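Local coordinates for protein 2-methyl-3-hydroxypyridine-5-carboxylic acid oxygenase (Mesorhizobium loti, PDB 3ALJ) that uses flavin-adenine dinucleotide and molecular oxygen to oxygenate 2-methyl-3-hydroxypyridine-5-carboxylic acid, probably opening its pyridine ring, at residues S128-T140 against I152-I166. Sequence-based numbering, arbitrary orientation.
With FAD (flavin-adenine dinucleotide), chain B.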
ATOM      1  N   SER A 128      -5.950  20.661   3.961  1.00 10.11           N
ATOM      2  CA  SER A 128      -5.199  20.969   5.157  1.00  9.73           C
ATOM      3  C   SER A 128      -3.837  20.309   5.080  1.00  9.14           C
ATOM      4  O   SER A 128      -3.657  19.085   5.336  1.00 12.01           O
ATOM      5  CB  SER A 128      -6.009  20.423   6.364  1.00 10.98           C
ATOM      6  OG  SER A 128      -5.393  20.943   7.603  1.00 12.90           O
ATOM      7  N   GLU A 129      -2.894  21.075   4.601  1.00 12.10           N
ATOM      8  CA  GLU A 129      -1.534  20.550   4.310  1.00  9.61           C
ATOM      9  C   GLU A 129      -0.561  20.878   5.365  1.00 11.13           C
ATOM     10  O   GLU A 129      -0.403  22.090   5.735  1.00 11.11           O
ATOM     11  CB  GLU A 129      -1.021  21.140   2.939  1.00 11.12           C
ATOM     12  CG  GLU A 129       0.431  20.666   2.585  1.00 10.57           C
ATOM     13  CD  GLU A 129       1.018  21.355   1.405  1.00 15.30           C
ATOM     14  OE1 GLU A 129       0.482  22.418   0.988  1.00 18.13           O
ATOM     15  OE2 GLU A 129       2.020  20.850   0.910  1.00 13.00           O
ATOM     16  N   ALA A 130       0.174  19.926   5.891  1.00  9.90           N
ATOM     17  CA  ALA A 130       1.278  20.169   6.839  1.00 11.03           C
ATOM     18  C   ALA A 130       2.484  20.555   6.027  1.00 11.22           C
ATOM     19  O   ALA A 130       2.919  19.884   5.096  1.00 11.94           O
ATOM     20  CB  ALA A 130       1.670  18.897   7.650  1.00 12.33           C
ATOM     21  N   VAL A 131       3.037  21.775   6.306  1.00 11.59           N
ATOM     22  CA  VAL A 131       4.200  22.246   5.484  1.00 12.16           C
ATOM     23  C   VAL A 131       5.452  22.260   6.344  1.00 12.34           C
ATOM     24  O   VAL A 131       6.579  22.170   5.764  1.00 14.19           O
ATOM     25  CB  VAL A 131       3.958  23.630   4.811  1.00 16.74           C
ATOM     26  CG1 VAL A 131       2.764  23.580   3.906  1.00 16.89           C
ATOM     27  CG2 VAL A 131       3.805  24.659   5.852  1.00 19.84           C
ATOM     28  N   ALA A 132       5.311  22.281   7.663  1.00 12.64           N
ATOM     29  CA  ALA A 132       6.490  22.200   8.497  1.00 12.71           C
ATOM     30  C   ALA A 132       6.207  21.544   9.787  1.00 13.66           C
ATOM     31  O   ALA A 132       5.049  21.568  10.287  1.00 17.15           O
ATOM     32  CB  ALA A 132       7.139  23.619   8.679  1.00 14.23           C
ATOM     33  N   ALA A 133       7.194  20.918  10.391  1.00 11.29           N
ATOM     34  CA  ALA A 133       6.989  20.303  11.718  1.00 13.00           C
ATOM     35  C   ALA A 133       8.200  20.590  12.600  1.00 12.59           C
ATOM     36  O   ALA A 133       9.313  20.711  12.075  1.00 15.89           O
ATOM     37  CB  ALA A 133       6.812  18.707  11.608  1.00 11.92           C
ATOM     38  N   ASP A 134       7.980  20.571  13.918  1.00 15.36           N
ATOM     39  CA  ASP A 134       9.100  20.860  14.818  1.00 16.41           C
ATOM     40  C   ASP A 134       9.086  19.677  15.789  1.00 15.12           C
ATOM     41  O   ASP A 134       8.008  19.365  16.348  1.00 14.73           O
ATOM     42  CB  ASP A 134       8.798  22.169  15.564  1.00 17.92           C
ATOM     43  CG  ASP A 134       9.944  22.640  16.409  1.00 22.40           C
ATOM     44  OD1 ASP A 134      10.624  21.845  17.091  1.00 19.74           O
ATOM     45  OD2 ASP A 134      10.255  23.841  16.410  1.00 27.25           O
ATOM     46  N   PRO A 135      10.243  19.020  15.987  1.00 13.87           N
ATOM     47  CA  PRO A 135      10.352  17.947  16.995  1.00 14.10           C
ATOM     48  C   PRO A 135       9.876  18.262  18.403  1.00 14.27           C
ATOM     49  O   PRO A 135       9.546  17.371  19.169  1.00 15.40           O
ATOM     50  CB  PRO A 135      11.844  17.699  17.087  1.00 14.80           C
ATOM     51  CG  PRO A 135      12.395  18.008  15.717  1.00 17.85           C
ATOM     52  CD  PRO A 135      11.482  19.151  15.186  1.00 14.60           C
ATOM     53  N   VAL A 136       9.757  19.550  18.749  1.00 13.96           N
ATOM     54  CA  VAL A 136       9.231  19.789  20.108  0.50 15.79           C
ATOM     55  C   VAL A 136       7.744  19.626  20.205  1.00 14.30           C
ATOM     56  O   VAL A 136       7.152  19.686  21.295  1.00 17.60           O
ATOM     57  CB  VAL A 136       9.592  21.164  20.774  0.50 17.67           C
ATOM     58  CG1 VAL A 136      11.033  21.464  20.609  0.50 18.50           C
ATOM     59  CG2 VAL A 136       8.638  22.291  20.312  0.50 15.95           C
ATOM     60  N   GLY A 137       7.060  19.312  19.059  1.00 13.81           N
ATOM     61  CA  GLY A 137       5.626  19.012  19.056  1.00 13.55           C
ATOM     62  C   GLY A 137       4.781  20.118  18.438  1.00 15.43           C
ATOM     63  O   GLY A 137       3.727  20.530  18.946  1.00 14.98           O
ATOM     64  N   ARG A 138       5.237  20.615  17.282  1.00 18.13           N
ATOM     65  CA  ARG A 138       4.483  21.657  16.574  1.00 18.93           C
ATOM     66  C   ARG A 138       4.388  21.314  15.078  1.00 19.96           C
ATOM     67  O   ARG A 138       5.257  20.677  14.482  1.00 21.23           O
ATOM     68  CB  ARG A 138       5.121  23.064  16.745  1.00 19.85           C
ATOM     69  CG  ARG A 138       4.963  23.538  18.227  1.00 25.94           C
ATOM     70  CD  ARG A 138       4.973  25.067  18.383  1.00 31.51           C
ATOM     71  NE  ARG A 138       6.211  25.601  17.847  1.00 42.02           N
ATOM     72  CZ  ARG A 138       7.274  25.885  18.599  1.00 47.62           C
ATOM     73  NH1 ARG A 138       7.241  25.717  19.939  1.00 47.01           N
ATOM     74  NH2 ARG A 138       8.376  26.349  18.008  1.00 49.53           N
ATOM     75  N   LEU A 139       3.226  21.605  14.519  1.00 16.00           N
ATOM     76  CA  LEU A 139       2.948  21.309  13.119  1.00 15.69           C
ATOM     77  C   LEU A 139       2.406  22.610  12.519  1.00 14.68           C
ATOM     78  O   LEU A 139       1.418  23.153  13.067  1.00 16.29           O
ATOM     79  CB  LEU A 139       1.830  20.236  13.050  1.00 17.12           C
ATOM     80  CG  LEU A 139       1.524  19.691  11.682  1.00 17.41           C
ATOM     81  CD1 LEU A 139       2.773  18.956  11.193  1.00 22.77           C
ATOM     82  CD2 LEU A 139       0.318  18.693  11.679  1.00 16.90           C
ATOM     83  N   THR A 140       3.029  23.096  11.463  1.00 13.18           N
ATOM     84  CA  THR A 140       2.478  24.277  10.781  1.00 13.97           C
ATOM     85  C   THR A 140       1.726  23.916   9.497  1.00 11.08           C
ATOM     86  O   THR A 140       2.313  23.211   8.632  1.00 11.34           O
ATOM     87  CB  THR A 140       3.662  25.207  10.444  1.00 15.03           C
ATOM     88  OG1 THR A 140       4.271  25.552  11.676  1.00 19.12           O
ATOM     89  CG2 THR A 140       3.080  26.495   9.845  1.00 14.89           C
ATOM     90  N   ILE A 152       3.380  14.194  16.841  1.00  8.86           N
ATOM     91  CA  ILE A 152       3.149  14.591  15.415  1.00 10.31           C
ATOM     92  C   ILE A 152       3.420  13.375  14.527  1.00 10.79           C
ATOM     93  O   ILE A 152       4.521  12.801  14.639  1.00  9.45           O
ATOM     94  CB  ILE A 152       4.078  15.718  14.998  1.00 11.02           C
ATOM     95  CG1 ILE A 152       3.873  16.938  15.935  1.00 14.64           C
ATOM     96  CG2 ILE A 152       3.896  16.055  13.500  1.00 11.41           C
ATOM     97  CD1 ILE A 152       4.657  18.075  15.408  1.00 21.66           C
ATOM     98  N   VAL A 153       2.474  12.930  13.694  1.00  8.47           N
ATOM     99  CA  VAL A 153       2.669  11.812  12.805  1.00  8.72           C
ATOM    100  C   VAL A 153       2.831  12.347  11.378  1.00  9.10           C
ATOM    101  O   VAL A 153       1.877  12.888  10.819  1.00  8.97           O
ATOM    102  CB  VAL A 153       1.488  10.845  12.920  1.00 10.26           C
ATOM    103  CG1 VAL A 153       1.714   9.650  11.970  1.00 11.80           C
ATOM    104  CG2 VAL A 153       1.374  10.259  14.416  1.00 11.21           C
ATOM    105  N   GLY A 154       3.993  12.090  10.817  1.00  8.23           N
ATOM    106  CA  GLY A 154       4.242  12.423   9.400  1.00  8.77           C
ATOM    107  C   GLY A 154       3.866  11.215   8.560  1.00  8.64           C
ATOM    108  O   GLY A 154       4.658  10.346   8.351  1.00  8.83           O
ATOM    109  N   ALA A 155       2.611  11.182   8.140  1.00  7.68           N
ATOM    110  CA  ALA A 155       2.083  10.065   7.247  1.00  7.33           C
ATOM    111  C   ALA A 155       1.721  10.729   5.914  1.00  8.44           C
ATOM    112  O   ALA A 155       0.720  10.359   5.276  1.00  8.56           O
ATOM    113  CB  ALA A 155       0.807   9.510   7.945  1.00 10.29           C
ATOM    114  N   ASP A 156       2.617  11.623   5.475  1.00  8.01           N
ATOM    115  CA  ASP A 156       2.348  12.430   4.270  1.00  7.45           C
ATOM    116  C   ASP A 156       3.039  12.034   3.040  1.00  8.51           C
ATOM    117  O   ASP A 156       3.301  12.861   2.163  1.00 10.90           O
ATOM    118  CB  ASP A 156       2.517  13.958   4.684  1.00  9.35           C
ATOM    119  CG  ASP A 156       3.812  14.252   5.384  1.00  8.94           C
ATOM    120  OD1 ASP A 156       4.457  13.424   6.089  1.00  8.85           O
ATOM    121  OD2 ASP A 156       4.262  15.472   5.271  1.00  9.89           O
ATOM    122  N   GLY A 157       3.278  10.718   2.922  1.00  7.93           N
ATOM    123  CA  GLY A 157       3.647  10.170   1.622  1.00  7.89           C
ATOM    124  C   GLY A 157       5.131  10.316   1.238  1.00  7.39           C
ATOM    125  O   GLY A 157       5.923  10.863   1.977  1.00  8.26           O
ATOM    126  N   VAL A 158       5.494   9.887   0.018  1.00  7.88           N
ATOM    127  CA  VAL A 158       6.896   9.862  -0.403  1.00  8.23           C
ATOM    128  C   VAL A 158       7.478  11.257  -0.430  1.00  8.86           C
ATOM    129  O   VAL A 158       8.672  11.382  -0.237  1.00 10.32           O
ATOM    130  CB  VAL A 158       7.027   9.294  -1.866  1.00 11.72           C
ATOM    131  CG1 VAL A 158       6.840   7.860  -1.926  1.00 15.57           C
ATOM    132  CG2 VAL A 158       6.100  10.004  -2.850  1.00 12.72           C
ATOM    133  N   GLY A 159       6.594  12.282  -0.675  1.00  9.06           N
ATOM    134  CA  GLY A 159       7.075  13.725  -0.658  1.00 10.04           C
ATOM    135  C   GLY A 159       6.847  14.387   0.681  1.00  9.79           C
ATOM    136  O   GLY A 159       6.771  15.624   0.702  1.00 10.35           O
ATOM    137  N   SER A 160       6.796  13.655   1.798  1.00 10.35           N
ATOM    138  CA  SER A 160       6.518  14.226   3.143  1.00  9.41           C
ATOM    139  C   SER A 160       7.279  15.529   3.436  1.00  9.55           C
ATOM    140  O   SER A 160       8.548  15.581   3.428  1.00  8.79           O
ATOM    141  CB  SER A 160       7.094  13.196   4.166  1.00  8.72           C
ATOM    142  OG  SER A 160       7.000  13.666   5.462  1.00  8.66           O
ATOM    143  N   LYS A 161       6.462  16.509   3.733  1.00  8.16           N
ATOM    144  CA  LYS A 161       6.991  17.790   4.210  1.00  7.94           C
ATOM    145  C   LYS A 161       7.246  17.790   5.675  1.00  9.78           C
ATOM    146  O   LYS A 161       8.095  18.569   6.154  1.00 10.93           O
ATOM    147  CB  LYS A 161       6.025  18.957   3.794  1.00  8.95           C
ATOM    148  CG  LYS A 161       6.159  19.311   2.271  1.00  9.88           C
ATOM    149  CD  LYS A 161       5.187  20.475   1.902  1.00 11.24           C
ATOM    150  CE  LYS A 161       5.326  20.718   0.426  1.00 11.81           C
ATOM    151  NZ  LYS A 161       4.487  21.933   0.190  1.00 13.49           N
ATOM    152  N   VAL A 162       6.538  16.954   6.454  1.00  9.17           N
ATOM    153  CA  VAL A 162       6.930  16.788   7.814  1.00  9.61           C
ATOM    154  C   VAL A 162       8.398  16.303   7.855  1.00 10.28           C
ATOM    155  O   VAL A 162       9.221  16.852   8.629  1.00 11.70           O
ATOM    156  CB  VAL A 162       5.936  15.816   8.537  1.00  9.43           C
ATOM    157  CG1 VAL A 162       6.458  15.374   9.945  1.00 10.74           C
ATOM    158  CG2 VAL A 162       4.488  16.412   8.574  1.00 10.30           C
ATOM    159  N   ARG A 163       8.763  15.299   7.042  1.00 10.24           N
ATOM    160  CA  ARG A 163      10.109  14.840   6.989  1.00  9.47           C
ATOM    161  C   ARG A 163      11.067  15.900   6.443  1.00 10.00           C
ATOM    162  O   ARG A 163      12.067  16.209   7.130  1.00 10.18           O
ATOM    163  CB  ARG A 163      10.124  13.671   6.002  1.00  8.88           C
ATOM    164  CG  ARG A 163      11.550  13.071   5.768  1.00  7.84           C
ATOM    165  CD  ARG A 163      11.540  12.114   4.605  1.00  8.02           C
ATOM    166  NE  ARG A 163      11.217  12.789   3.353  1.00  9.63           N
ATOM    167  CZ  ARG A 163      10.533  12.295   2.351  1.00  8.47           C
ATOM    168  NH1 ARG A 163       9.998  11.093   2.353  1.00  8.77           N
ATOM    169  NH2 ARG A 163      10.414  13.059   1.268  1.00 10.00           N
ATOM    170  N   ASP A 164      10.709  16.514   5.315  1.00  9.45           N
ATOM    171  CA  ASP A 164      11.759  17.351   4.704  1.00 10.84           C
ATOM    172  C   ASP A 164      11.877  18.706   5.385  1.00 11.74           C
ATOM    173  O   ASP A 164      12.974  19.332   5.247  1.00 13.70           O
ATOM    174  CB  ASP A 164      11.467  17.465   3.239  1.00 10.63           C
ATOM    175  CG  ASP A 164      11.784  16.099   2.482  1.00  9.36           C
ATOM    176  OD1 ASP A 164      12.562  15.284   3.034  1.00 10.48           O
ATOM    177  OD2 ASP A 164      11.302  15.963   1.378  1.00 12.65           O
ATOM    178  N   SER A 165      10.857  19.161   6.087  1.00 10.82           N
ATOM    179  CA  SER A 165      11.079  20.452   6.875  1.00 10.99           C
ATOM    180  C   SER A 165      12.005  20.285   7.991  1.00 14.15           C
ATOM    181  O   SER A 165      12.753  21.239   8.327  1.00 16.96           O
ATOM    182  CB  SER A 165       9.737  20.961   7.438  1.00 11.29           C
ATOM    183  OG  SER A 165       9.159  20.042   8.371  1.00 12.60           O
ATOM    184  N   ILE A 166      12.101  19.109   8.573  1.00 11.11           N
ATOM    185  CA  ILE A 166      13.023  18.819   9.651  1.00 11.38           C
ATOM    186  C   ILE A 166      14.375  18.425   9.090  1.00 14.01           C
ATOM    187  O   ILE A 166      15.436  18.850   9.675  1.00 16.52           O
ATOM    188  CB  ILE A 166      12.425  17.671  10.552  1.00 11.85           C
ATOM    189  CG1 ILE A 166      11.216  18.201  11.246  1.00 12.31           C
ATOM    190  CG2 ILE A 166      13.502  17.083  11.542  1.00 12.63           C
ATOM    191  CD1 ILE A 166      10.366  17.144  11.977  1.00 13.66           C
TER
HETATM  192  PA  FAD B 380      -0.094   7.709   0.694  1.00 10.38           P
HETATM  193  O1A FAD B 380      -1.024   6.575   0.396  1.00 15.26           O
HETATM  194  O2A FAD B 380       0.658   8.295  -0.354  1.00 12.17           O
HETATM  195  O5B FAD B 380      -0.980   8.815   1.411  1.00  9.44           O
HETATM  196  C5B FAD B 380      -0.400  10.098   1.820  1.00  8.28           C
HETATM  197  C4B FAD B 380      -1.628  10.979   1.918  1.00  8.40           C
HETATM  198  O4B FAD B 380      -1.044  12.232   2.416  1.00 10.53           O
HETATM  199  C3B FAD B 380      -2.265  11.337   0.626  1.00  9.09           C
HETATM  200  O3B FAD B 380      -3.703  11.264   0.716  1.00 10.15           O
HETATM  201  C2B FAD B 380      -1.701  12.771   0.317  1.00  8.38           C
HETATM  202  O2B FAD B 380      -2.599  13.581  -0.461  1.00 10.44           O
HETATM  203  C1B FAD B 380      -1.600  13.392   1.672  1.00 10.97           C
HETATM  204  N9A FAD B 380      -0.542  14.341   1.809  1.00  7.95           N
HETATM  205  C8A FAD B 380       0.661  14.425   1.144  1.00  9.44           C
HETATM  206  N7A FAD B 380       1.418  15.424   1.622  1.00  8.88           N
HETATM  207  C5A FAD B 380       0.672  16.016   2.630  1.00  7.74           C
HETATM  208  C6A FAD B 380       0.962  17.028   3.541  1.00  8.54           C
HETATM  209  N6A FAD B 380       2.159  17.704   3.481  1.00 11.67           N
HETATM  210  N1A FAD B 380       0.009  17.326   4.427  1.00  8.90           N
HETATM  211  C2A FAD B 380      -1.177  16.708   4.465  1.00 10.88           C
HETATM  212  N3A FAD B 380      -1.514  15.682   3.631  1.00  8.54           N
HETATM  213  C4A FAD B 380      -0.543  15.342   2.739  1.00  7.54           C
HETATM  214  N1  FAD B 380       1.002  -1.739  -1.096  1.00  8.22           N
HETATM  215  C2  FAD B 380       0.376  -2.813  -0.649  1.00  7.88           C
HETATM  216  O2  FAD B 380       0.266  -3.082   0.557  1.00  8.74           O
HETATM  217  N3  FAD B 380      -0.183  -3.717  -1.553  1.00  7.26           N
HETATM  218  C4  FAD B 380      -0.138  -3.497  -2.931  1.00  7.47           C
HETATM  219  O4  FAD B 380      -0.804  -4.278  -3.707  1.00  7.57           O
HETATM  220  C4X FAD B 380       0.542  -2.373  -3.366  1.00  8.26           C
HETATM  221  N5  FAD B 380       0.720  -2.158  -4.776  1.00  8.98           N
HETATM  222  C5X FAD B 380       1.459  -1.069  -5.200  1.00  7.90           C
HETATM  223  C6  FAD B 380       1.744  -0.886  -6.565  1.00  8.79           C
HETATM  224  C7  FAD B 380       2.420   0.226  -6.994  1.00  9.72           C
HETATM  225  C7M FAD B 380       2.701   0.404  -8.514  1.00 12.08           C
HETATM  226  C8  FAD B 380       2.898   1.149  -6.088  1.00  9.53           C
HETATM  227  C8M FAD B 380       3.698   2.396  -6.528  1.00 10.79           C
HETATM  228  C9  FAD B 380       2.629   0.977  -4.723  1.00  9.82           C
HETATM  229  C9A FAD B 380       1.939  -0.169  -4.257  1.00  8.56           C
HETATM  230  N10 FAD B 380       1.682  -0.397  -2.834  1.00  7.47           N
HETATM  231  C10 FAD B 380       1.040  -1.505  -2.426  1.00  6.57           C
HETATM  232  C1' FAD B 380       2.248   0.607  -1.813  1.00  7.84           C
HETATM  233  C2' FAD B 380       1.133   1.543  -1.366  1.00  6.49           C
HETATM  234  O2' FAD B 380       0.566   2.193  -2.523  1.00  8.06           O
HETATM  235  C3' FAD B 380       1.730   2.663  -0.493  1.00  7.89           C
HETATM  236  O3' FAD B 380       2.839   2.065   0.279  1.00  7.45           O
HETATM  237  C4' FAD B 380       0.800   3.221   0.502  1.00  7.60           C
HETATM  238  O4' FAD B 380      -0.280   3.855  -0.240  1.00 11.17           O
HETATM  239  C5' FAD B 380       1.438   4.290   1.328  1.00  8.62           C
HETATM  240  O5' FAD B 380       0.471   4.798   2.242  1.00  7.55           O
HETATM  241  P   FAD B 380       0.826   6.150   2.978  1.00  8.20           P
HETATM  242  O1P FAD B 380      -0.356   6.463   3.793  1.00  8.91           O
HETATM  243  O2P FAD B 380       2.173   6.104   3.629  1.00  9.09           O
HETATM  244  O3P FAD B 380       0.995   7.229   1.785  1.00  8.10           O
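Ala133 lays its methyl against helix 161-166, with CB 3.7 Å from Val162 CG1 and also touching Ile166 CD1. A small residue suits this spot because strand 130-134 runs close over the helix, the axes 6.3 Å apart and crossing at -54°. Val162 works in two directions: CG1, anti to its backbone N, meets Ala133, while CG2 touches Ala130 CB and Leu139 CD1. Leu139 CD1 also reaches Ile152 CG2, 3.9 Å away, so branched residues of strand 151-154 and the helix share one apolar layer beneath the hairpin. At its outer end, Pro135 CD of the ring touches the end of Ile166, CD1.

Two polar links flank this layer. Ser165 OG, placed between its own N and carbonyl carbon (chi1 63°), accepts from Ala133 N at 3.0 Å and donates to Lys161 O in the carbonyl plane; one hydroxyl thus ties the strand to the helix backbone. Toward the cofactor, the extended Lys161 chain passes Ala130 O and carries NZ into a salt bridge with Glu129 OE2, 2.8 Å away on the syn side but 34° out of the carboxylate plane.

Behind the helix start, Ser160 is the N-cap, its OG accepting from Arg163 N and donating to Asp156 OD1. The other oxygen, Asp156 OD2, takes Val162 N through its syn lone pair in a nearly straight bond.

The backbone of Ala130 binds the adenine of FAD: its N donates to N1A, and N6A donates to its O at 2.8 Å, while Asp156 CB packs near C5A. This paired recognition reads adenine's Watson-Crick edge in the Rossmann-type FAD domain, and the helix packed against strand 130-134 probably helps keep its donor and acceptor in place.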